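Local coordinates for conserved lipoprotein, putative (Clostridium novyi, PDB 4L1N), which is of unknown function but is a putative bacterial lipoprotein whose sequence family is grouped with the beta-propellers, at residues Tyr122-Met132 with Val172-Ile181. Residues are numbered along the deposited sequence; the frame is centred on the assembly and turned at random.
Sequences YIDWFDDNNLM and VYAVKKGDKI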
# COMPACT_ATOMS: atom_id res chain seq x y z
N TYR A 122 -3.12 0.50 2.30
CA TYR A 122 -2.20 0.71 3.43
C TYR A 122 -0.77 0.67 2.92
O TYR A 122 -0.43 -0.20 2.11
CB TYR A 122 -2.40 -0.31 4.57
CG TYR A 122 -1.45 -0.13 5.75
CD1 TYR A 122 -0.20 -0.76 5.77
CD2 TYR A 122 -1.78 0.69 6.82
CE1 TYR A 122 0.69 -0.55 6.82
CE2 TYR A 122 -0.89 0.91 7.87
CZ TYR A 122 0.35 0.29 7.87
OH TYR A 122 1.24 0.50 8.90
N ILE A 123 0.05 1.62 3.37
CA ILE A 123 1.45 1.69 3.00
C ILE A 123 2.31 1.97 4.24
O ILE A 123 1.89 2.68 5.15
CB ILE A 123 1.76 2.72 1.85
CG1 ILE A 123 1.64 4.20 2.30
CG2 ILE A 123 0.97 2.44 0.55
CD1 ILE A 123 2.47 5.13 1.58
N ASP A 124 3.50 1.37 4.25
CA ASP A 124 4.55 1.57 5.25
C ASP A 124 5.88 1.20 4.62
O ASP A 124 5.89 0.57 3.56
CB ASP A 124 4.31 0.83 6.55
CG ASP A 124 4.80 1.57 7.77
OD1 ASP A 124 5.68 2.47 7.61
OD2 ASP A 124 4.31 1.26 8.89
N TRP A 125 6.99 1.62 5.24
CA TRP A 125 8.30 1.40 4.64
C TRP A 125 8.84 -0.00 4.90
O TRP A 125 8.70 -0.53 6.00
CB TRP A 125 9.28 2.47 5.12
CG TRP A 125 8.93 3.83 4.59
CD1 TRP A 125 8.17 4.78 5.20
CD2 TRP A 125 9.32 4.37 3.32
NE1 TRP A 125 8.11 5.92 4.41
CE2 TRP A 125 8.80 5.69 3.25
CE3 TRP A 125 10.08 3.89 2.23
CZ2 TRP A 125 8.99 6.51 2.12
CZ3 TRP A 125 10.28 4.71 1.13
CH2 TRP A 125 9.72 5.99 1.07
N PHE A 126 9.46 -0.60 3.86
CA PHE A 126 10.10 -1.92 3.90
C PHE A 126 11.59 -1.73 4.16
O PHE A 126 12.18 -2.45 4.96
CB PHE A 126 9.84 -2.70 2.60
CG PHE A 126 10.48 -4.07 2.56
CD1 PHE A 126 11.77 -4.24 2.06
CD2 PHE A 126 9.80 -5.19 3.02
CE1 PHE A 126 12.37 -5.49 2.05
CE2 PHE A 126 10.41 -6.45 3.01
CZ PHE A 126 11.68 -6.59 2.52
N ASP A 127 12.20 -0.79 3.44
CA ASP A 127 13.59 -0.36 3.55
C ASP A 127 13.67 1.10 3.02
O ASP A 127 12.64 1.76 2.94
CB ASP A 127 14.58 -1.36 2.87
CG ASP A 127 14.44 -1.64 1.38
OD1 ASP A 127 13.95 -0.75 0.64
OD2 ASP A 127 14.90 -2.72 0.94
N ASP A 128 14.86 1.61 2.69
CA ASP A 128 14.97 3.02 2.27
C ASP A 128 14.59 3.25 0.81
O ASP A 128 14.55 4.41 0.38
CB ASP A 128 16.39 3.56 2.55
CG ASP A 128 16.79 3.48 4.02
OD1 ASP A 128 16.08 4.08 4.86
OD2 ASP A 128 17.80 2.82 4.32
N ASN A 129 14.28 2.18 0.06
CA ASN A 129 13.93 2.30 -1.36
C ASN A 129 12.62 1.64 -1.72
O ASN A 129 12.16 1.80 -2.85
CB ASN A 129 15.04 1.73 -2.23
CG ASN A 129 16.37 2.39 -2.02
OD1 ASN A 129 16.56 3.59 -2.27
ND2 ASN A 129 17.31 1.62 -1.50
N ASN A 130 12.02 0.88 -0.80
CA ASN A 130 10.77 0.18 -1.07
C ASN A 130 9.73 0.39 0.00
O ASN A 130 10.06 0.61 1.17
CB ASN A 130 11.01 -1.33 -1.22
CG ASN A 130 12.08 -1.70 -2.21
OD1 ASN A 130 11.83 -1.89 -3.40
ND2 ASN A 130 13.30 -1.83 -1.74
N LEU A 131 8.46 0.25 -0.39
CA LEU A 131 7.29 0.31 0.49
C LEU A 131 6.63 -1.06 0.62
O LEU A 131 6.80 -1.93 -0.24
CB LEU A 131 6.23 1.28 -0.07
CG LEU A 131 6.48 2.78 -0.03
CD1 LEU A 131 5.57 3.47 -0.99
CD2 LEU A 131 6.25 3.34 1.36
N MSE A 132 5.85 -1.22 1.69
CA MSE A 132 4.93 -2.30 1.91
C MSE A 132 3.60 -1.75 1.51
O MSE A 132 3.18 -0.73 2.07
CB MSE A 132 4.92 -2.76 3.36
CG MSE A 132 6.10 -3.66 3.71
SE MSE A 132 6.02 -4.25 5.52
CE MSE A 132 5.62 -2.56 6.44
N VAL A 172 -4.74 -6.55 6.07
CA VAL A 172 -5.26 -5.20 6.33
C VAL A 172 -4.11 -4.22 6.54
O VAL A 172 -4.24 -3.06 6.14
CB VAL A 172 -6.33 -5.09 7.47
CG1 VAL A 172 -7.64 -5.73 7.07
CG2 VAL A 172 -5.84 -5.66 8.79
N TYR A 173 -2.98 -4.66 7.14
CA TYR A 173 -1.77 -3.86 7.36
C TYR A 173 -0.58 -4.74 7.76
O TYR A 173 -0.74 -5.95 7.90
CB TYR A 173 -2.01 -2.74 8.41
CG TYR A 173 -2.35 -3.22 9.80
CD1 TYR A 173 -1.35 -3.45 10.74
CD2 TYR A 173 -3.68 -3.33 10.21
CE1 TYR A 173 -1.66 -3.84 12.05
CE2 TYR A 173 -4.00 -3.76 11.51
CZ TYR A 173 -2.99 -3.97 12.44
OH TYR A 173 -3.29 -4.34 13.73
N ALA A 174 0.62 -4.14 7.93
CA ALA A 174 1.86 -4.80 8.32
C ALA A 174 2.82 -3.82 9.01
O ALA A 174 2.81 -2.61 8.75
CB ALA A 174 2.55 -5.43 7.12
N VAL A 175 3.62 -4.39 9.93
CA VAL A 175 4.62 -3.72 10.75
C VAL A 175 5.92 -4.50 10.57
O VAL A 175 5.91 -5.72 10.77
CB VAL A 175 4.22 -3.61 12.26
CG1 VAL A 175 5.04 -2.55 12.96
CG2 VAL A 175 2.72 -3.35 12.45
N LYS A 176 7.00 -3.82 10.17
CA LYS A 176 8.29 -4.47 9.96
C LYS A 176 9.30 -4.05 11.04
O LYS A 176 9.37 -2.87 11.40
CB LYS A 176 8.82 -4.13 8.56
CG LYS A 176 10.07 -4.90 8.16
CD LYS A 176 10.41 -4.73 6.71
CE LYS A 176 11.74 -5.38 6.40
NZ LYS A 176 12.90 -4.52 6.79
N LYS A 177 10.08 -5.03 11.54
CA LYS A 177 11.16 -4.82 12.50
C LYS A 177 12.29 -5.75 12.09
O LYS A 177 12.26 -6.95 12.38
CB LYS A 177 10.70 -5.03 13.96
CG LYS A 177 11.76 -4.72 15.04
CD LYS A 177 12.01 -3.22 15.24
CE LYS A 177 13.19 -2.93 16.15
NZ LYS A 177 13.62 -1.51 16.07
N GLY A 178 13.24 -5.20 11.35
CA GLY A 178 14.39 -5.95 10.86
C GLY A 178 14.01 -6.89 9.74
O GLY A 178 13.42 -6.47 8.74
N ASP A 179 14.34 -8.17 9.91
CA ASP A 179 14.06 -9.23 8.94
C ASP A 179 12.64 -9.79 9.09
O ASP A 179 12.27 -10.67 8.33
CB ASP A 179 15.11 -10.37 9.10
CG ASP A 179 15.20 -11.02 10.48
OD1 ASP A 179 15.31 -10.27 11.50
OD2 ASP A 179 15.24 -12.28 10.55
N LYS A 180 11.85 -9.30 10.07
CA LYS A 180 10.49 -9.82 10.35
C LYS A 180 9.38 -8.84 10.05
O LYS A 180 9.49 -7.66 10.40
CB LYS A 180 10.35 -10.24 11.83
CG LYS A 180 11.43 -11.16 12.38
CD LYS A 180 11.06 -12.63 12.29
CE LYS A 180 12.27 -13.51 12.50
NZ LYS A 180 12.65 -13.62 13.94
N ILE A 181 8.25 -9.34 9.52
CA ILE A 181 7.06 -8.54 9.27
C ILE A 181 5.88 -9.20 9.97
O ILE A 181 5.66 -10.38 9.76
CB ILE A 181 6.76 -8.30 7.75
CG1 ILE A 181 8.00 -7.78 6.97
CG2 ILE A 181 5.56 -7.39 7.54
CD1 ILE A 181 7.89 -7.82 5.49
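Tyr122 lays one ring face against Tyr173, whose CB sits 3.5 Å from the Tyr122 ring centroid and 3° off the ring normal, a nearly centred CH-pi contact. The Tyr122 ring is carried there by a CG anti to the backbone N. The portions 122-125 and 172-177 of two longer strands run almost parallel, at 7°, with their axes 7.1 Å apart. Edge strands of two antiparallel sheets thus lie side by side, joined here by side chains with no backbone hydrogen bond across the two segments, consistent with neighbouring propeller blades.

Phe126 makes the polar link. Lys176 passes over its ring, CE displaced toward the rim, and the ammonium lies over the same face with NZ 4.7 Å from the centroid, a cation-pi contact. Because the lysine chain stays extended until it bends at chi4 (-81°), Lys176 NZ also donates to Phe126 O at 2.9 Å and to Gly178 O at 2.8 Å. Gly178 belongs to the type II' turn Lys177-Lys180. At the ring edge, Phe126 CE2 meets Ile181 CD1 at 3.8 Å.

Met132 is a selenomethionine, and its SE lies against side chains of both strands of the 172-181 hairpin, 3.8 Å from Ile181 CG2 and 4.0 Å from Ala174 CB. Leu148 touches Ala174 as well, and Ile203 touches Ile181.

Two carbonyl oxygens accept from one ammonium, which also lies over an aromatic face beside an apolar patch, an environment that would probably stabilise its positive charge while tying the 177-180 turn to the 126-129 loop.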